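Local coordinates for diaminopimelate decarboxylase (Methanocaldococcus jannaschii, PDB 1TWI), which catalyses the pyridoxal-phosphate-dependent decarboxylation of meso-diaminopimelate to L-lysine, the last step of lysine biosynthesis, as a homodimer, at residues V318-G323 against V351-G356; C342-E347 against E369-E374. All coordinates share one frame; numbering follows the deposited sequence.

Contact 1. Residues V318-G323 against V351-G356; sequences VMIDAG and VSIAGG
V318 and M319 pair in parallel with I353 and A354, on strand ends whose axes run 22° apart. Three backbone hydrogen bonds join them: V318 N to S352 O (2.9 Å), A354 N to V318 O (3.0 Å) and I320 N to A354 O (2.9 Å). V318 thus uses both its N-H and its carbonyl, as does A354, and a CA-H...O contact from M319 CA to A354 O adds to the hold. Beyond I320 the direct backbone bonding ends, and a water joins the two chains, donating to I320 O and weakly accepting from G356 N. G355 runs close against the turn that follows I320, its CA 3.1 Å from A322 O.

These strands belong to the mixed beta-sheet of the C-terminal domain, which accompanies the pyridoxal-phosphate-binding barrel in this decarboxylase family. G356 leads on toward C358, the predicted proton donor, and G355 O is gripped by K179 and N113 of the second subunit.

On the sheet face of V318 and I353, methyl groups carry the apolar contacts. In V318, chi1 of 162° puts CG2 beside the backbone N, anti to the carbonyl carbon, and there it lies 3.8 Å from V351 CB. I320 stretches its CD1 to I353 CG2 at 3.7 Å, and L379 of strand 378-382 touches both isoleucines. Across the sheet, M319 bends at chi2 (-60°) and brings SD to 4.2 Å from A354 CB, where the second subunit's N113 packs on M319 and its K179 on A354.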
# COMPACT_ATOMS: atom_id res chain seq x y z
N VAL A 318 21.17 7.14 4.89
CA VAL A 318 21.24 7.82 3.60
C VAL A 318 19.74 8.02 3.24
O VAL A 318 18.99 7.05 3.19
CB VAL A 318 21.99 6.86 2.61
CG1 VAL A 318 21.75 7.27 1.19
CG2 VAL A 318 23.51 6.93 2.92
N MET A 319 19.31 9.28 3.06
CA MET A 319 17.90 9.55 2.78
C MET A 319 17.70 9.88 1.32
O MET A 319 18.31 10.81 0.80
CB MET A 319 17.41 10.76 3.60
CG MET A 319 17.88 10.79 5.09
SD MET A 319 17.32 9.36 6.00
CE MET A 319 17.50 9.97 7.76
N ILE A 320 16.82 9.12 0.65
CA ILE A 320 16.58 9.37 -0.76
C ILE A 320 15.16 9.83 -1.08
O ILE A 320 14.25 9.71 -0.24
CB ILE A 320 16.93 8.09 -1.61
CG1 ILE A 320 16.06 6.90 -1.17
CG2 ILE A 320 18.47 7.73 -1.46
CD1 ILE A 320 16.28 5.70 -2.08
N ASP A 321 14.96 10.35 -2.30
CA ASP A 321 13.63 10.83 -2.65
C ASP A 321 12.62 9.79 -3.15
O ASP A 321 11.49 10.14 -3.50
CB ASP A 321 13.70 12.07 -3.58
CG ASP A 321 14.45 11.83 -4.86
OD1 ASP A 321 14.65 10.64 -5.26
OD2 ASP A 321 14.84 12.86 -5.48
N ALA A 322 13.04 8.54 -3.16
CA ALA A 322 12.13 7.43 -3.44
C ALA A 322 11.62 7.05 -2.05
O ALA A 322 12.34 7.18 -1.04
CB ALA A 322 12.86 6.24 -4.05
N GLY A 323 10.41 6.51 -1.98
CA GLY A 323 9.87 6.16 -0.68
C GLY A 323 8.89 5.02 -0.80
O GLY A 323 8.53 4.60 -1.90
N VAL A 351 25.75 1.44 5.11
CA VAL A 351 24.70 2.41 5.45
C VAL A 351 23.31 1.77 5.35
O VAL A 351 23.17 0.69 4.77
CB VAL A 351 24.67 3.64 4.47
CG1 VAL A 351 25.97 4.43 4.51
CG2 VAL A 351 24.39 3.16 3.04
N SER A 352 22.30 2.44 5.91
CA SER A 352 20.91 2.00 5.81
C SER A 352 20.25 3.07 4.91
O SER A 352 20.60 4.25 4.97
CB SER A 352 20.27 1.93 7.19
OG SER A 352 20.84 0.85 7.94
N ILE A 353 19.33 2.67 4.04
CA ILE A 353 18.76 3.60 3.07
C ILE A 353 17.28 3.79 3.35
O ILE A 353 16.54 2.82 3.39
CB ILE A 353 18.86 3.04 1.59
CG1 ILE A 353 20.34 2.85 1.13
CG2 ILE A 353 18.27 4.04 0.63
CD1 ILE A 353 20.93 1.55 1.48
N ALA A 354 16.84 5.03 3.49
CA ALA A 354 15.42 5.30 3.78
C ALA A 354 14.79 6.35 2.88
O ALA A 354 15.49 7.23 2.35
CB ALA A 354 15.29 5.80 5.24
N GLY A 355 13.46 6.28 2.76
CA GLY A 355 12.73 7.29 2.00
C GLY A 355 12.35 8.36 3.02
O GLY A 355 12.75 8.28 4.19
N GLY A 356 11.57 9.37 2.61
CA GLY A 356 11.21 10.42 3.55
C GLY A 356 9.82 10.36 4.20
O GLY A 356 9.36 11.37 4.77
O HOH W 1 11.73 10.69 0.14

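Contact 2. Residues C342-E347 against E369-E374; sequences CKVKNE and ELDKVE
K345 and D371 lie at the centre of this contact, where the loop 342-347 meets the end of strand 363-371 and the turn after it, the touching parts running 102° apart. Two backbone N-H groups make nearly straight hydrogen bonds across it. K345 N donates to D371 OD2 at 2.6 Å, reaching the carboxylate on its anti side and 17° out of its plane. K372 N donates in return to E347 O (2.9 Å), tilted from the plane of that carbonyl. The other carboxylate oxygen of D371 has a long, weak ion pair with K348. Within the loop, K343 NZ bonds to V344 O and also to G12 O beside strand 13-16.

The ammonium group of K345 makes a second set of bonds. Bends at chi2 (-65°) and chi4 curl its chain back over the turn, so that NZ lies 2.6 Å from K372 O, nearly in line with the carbonyl bond, and 2.7 Å from E374 OE1 in a salt bridge that comes from above the carboxylate plane. D377 adds a second salt bridge to NZ and also accepts from E374 N, tying the turn to the same charge.

At this edge of the C-terminal beta domain, 342-347 is a loop from strand 339-341 into strand 348-354, while 369-374 covers the end of strand 363-371 and the start of the connection to strand 378-382.

Van der Waals contacts, several between a methylene or methyl and a carboxylate oxygen, fill in around the polar groups. K345 crosses the D371 side chain, CG to CB 3.7 Å. E347 and K372 run side by side, with E347 OE1 3.5 Å from K372 CE; K372 NZ, 4.9 Å from that oxygen, makes no salt bridge with it. V344 CG1 flanks D371 OD2 at 3.7 Å.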
# COMPACT_ATOMS: atom_id res chain seq x y z
N CYS A 342 24.82 4.53 -8.16
CA CYS A 342 25.03 4.51 -9.61
C CYS A 342 26.44 4.95 -10.00
O CYS A 342 26.81 4.81 -11.15
CB CYS A 342 24.04 5.44 -10.32
SG CYS A 342 22.36 4.68 -10.36
N LYS A 343 27.20 5.49 -9.05
CA LYS A 343 28.57 5.96 -9.33
C LYS A 343 29.56 5.13 -8.54
O LYS A 343 29.43 5.03 -7.33
CB LYS A 343 28.75 7.42 -8.91
CG LYS A 343 30.15 8.04 -9.25
CD LYS A 343 30.43 8.18 -10.78
CE LYS A 343 31.94 8.53 -11.08
NZ LYS A 343 32.81 7.31 -10.86
N VAL A 344 30.56 4.58 -9.23
CA VAL A 344 31.61 3.81 -8.56
C VAL A 344 32.51 4.83 -7.86
O VAL A 344 32.81 5.91 -8.42
CB VAL A 344 32.45 3.05 -9.59
CG1 VAL A 344 33.79 2.60 -8.97
CG2 VAL A 344 31.64 1.88 -10.10
N LYS A 345 32.89 4.51 -6.62
CA LYS A 345 33.74 5.41 -5.83
C LYS A 345 35.01 4.62 -5.39
O LYS A 345 35.08 3.40 -5.54
CB LYS A 345 32.98 5.85 -4.58
CG LYS A 345 31.62 6.57 -4.81
CD LYS A 345 31.81 7.92 -5.54
CE LYS A 345 30.48 8.78 -5.50
NZ LYS A 345 30.03 9.17 -4.10
N ASN A 346 35.99 5.30 -4.81
CA ASN A 346 37.20 4.58 -4.39
C ASN A 346 37.14 4.31 -2.90
O ASN A 346 38.15 4.11 -2.26
CB ASN A 346 38.44 5.39 -4.75
CG ASN A 346 38.66 5.42 -6.25
OD1 ASN A 346 38.68 4.37 -6.92
ND2 ASN A 346 38.82 6.64 -6.79
N GLU A 347 35.92 4.28 -2.37
CA GLU A 347 35.70 4.04 -0.97
C GLU A 347 34.32 3.40 -0.86
O GLU A 347 33.44 3.76 -1.64
CB GLU A 347 35.72 5.38 -0.20
CG GLU A 347 35.54 5.19 1.28
CD GLU A 347 35.59 6.49 2.08
OE1 GLU A 347 35.12 6.49 3.24
OE2 GLU A 347 36.09 7.51 1.56
N GLU A 369 26.39 -2.48 2.07
CA GLU A 369 27.70 -1.95 1.68
C GLU A 369 27.51 -1.30 0.33
O GLU A 369 27.13 -1.94 -0.66
CB GLU A 369 28.76 -3.04 1.54
CG GLU A 369 30.11 -2.47 1.15
CD GLU A 369 31.28 -3.50 1.23
OE1 GLU A 369 31.30 -4.48 0.46
OE2 GLU A 369 32.17 -3.32 2.08
N LEU A 370 27.80 -0.01 0.26
CA LEU A 370 27.65 0.66 -1.03
C LEU A 370 28.90 1.52 -1.30
O LEU A 370 29.59 1.90 -0.35
CB LEU A 370 26.44 1.62 -1.01
CG LEU A 370 25.06 1.20 -0.51
CD1 LEU A 370 24.13 2.27 -0.99
CD2 LEU A 370 24.63 -0.14 -0.94
N ASP A 371 29.15 1.85 -2.55
CA ASP A 371 30.21 2.82 -2.84
C ASP A 371 29.77 4.10 -2.13
O ASP A 371 28.58 4.47 -2.15
CB ASP A 371 30.36 3.08 -4.34
CG ASP A 371 31.09 1.93 -5.06
OD1 ASP A 371 30.58 0.80 -4.96
OD2 ASP A 371 32.16 2.14 -5.72
N LYS A 372 30.76 4.76 -1.52
CA LYS A 372 30.61 5.96 -0.70
C LYS A 372 29.50 6.89 -1.20
O LYS A 372 29.58 7.42 -2.30
CB LYS A 372 31.94 6.71 -0.66
CG LYS A 372 31.96 7.90 0.28
CD LYS A 372 32.19 7.47 1.69
CE LYS A 372 32.50 8.66 2.62
NZ LYS A 372 31.36 9.65 2.67
N VAL A 373 28.49 7.09 -0.36
CA VAL A 373 27.35 7.93 -0.73
C VAL A 373 27.52 9.42 -0.42
O VAL A 373 27.93 9.78 0.68
CB VAL A 373 26.04 7.38 -0.07
CG1 VAL A 373 24.84 8.24 -0.50
CG2 VAL A 373 25.80 5.92 -0.49
N GLU A 374 27.28 10.27 -1.42
CA GLU A 374 27.32 11.72 -1.25
C GLU A 374 25.95 12.30 -1.63
O GLU A 374 25.22 11.70 -2.40
CB GLU A 374 28.43 12.31 -2.13
CG GLU A 374 29.80 11.65 -1.74
CD GLU A 374 30.92 11.93 -2.72
OE1 GLU A 374 31.75 10.99 -3.03
OE2 GLU A 374 30.99 13.10 -3.15

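In the fold
The chain starts with the strands between residues 7 and 20 and strand 32-36, which belongs to the sheet of contact 1, then passes through the barrel and returns to that sheet with strands 300-311 and 316-320. Helix 329-333 and strand 339-341 lead to the loop 342-347, which opens contact 2. Strand 348-354 closes contact 1 over 27 intervening residues, and 369-374 closes contact 2 over 21, so the two loops cross rather than nest. V351 and I353 touch L370 across the antiparallel strands 348-354 and 363-371, and V318 packs on V373 just past them. Contact 1 joins parallel strands; contact 2 ties the loop 342-347 to a strand end and its turn.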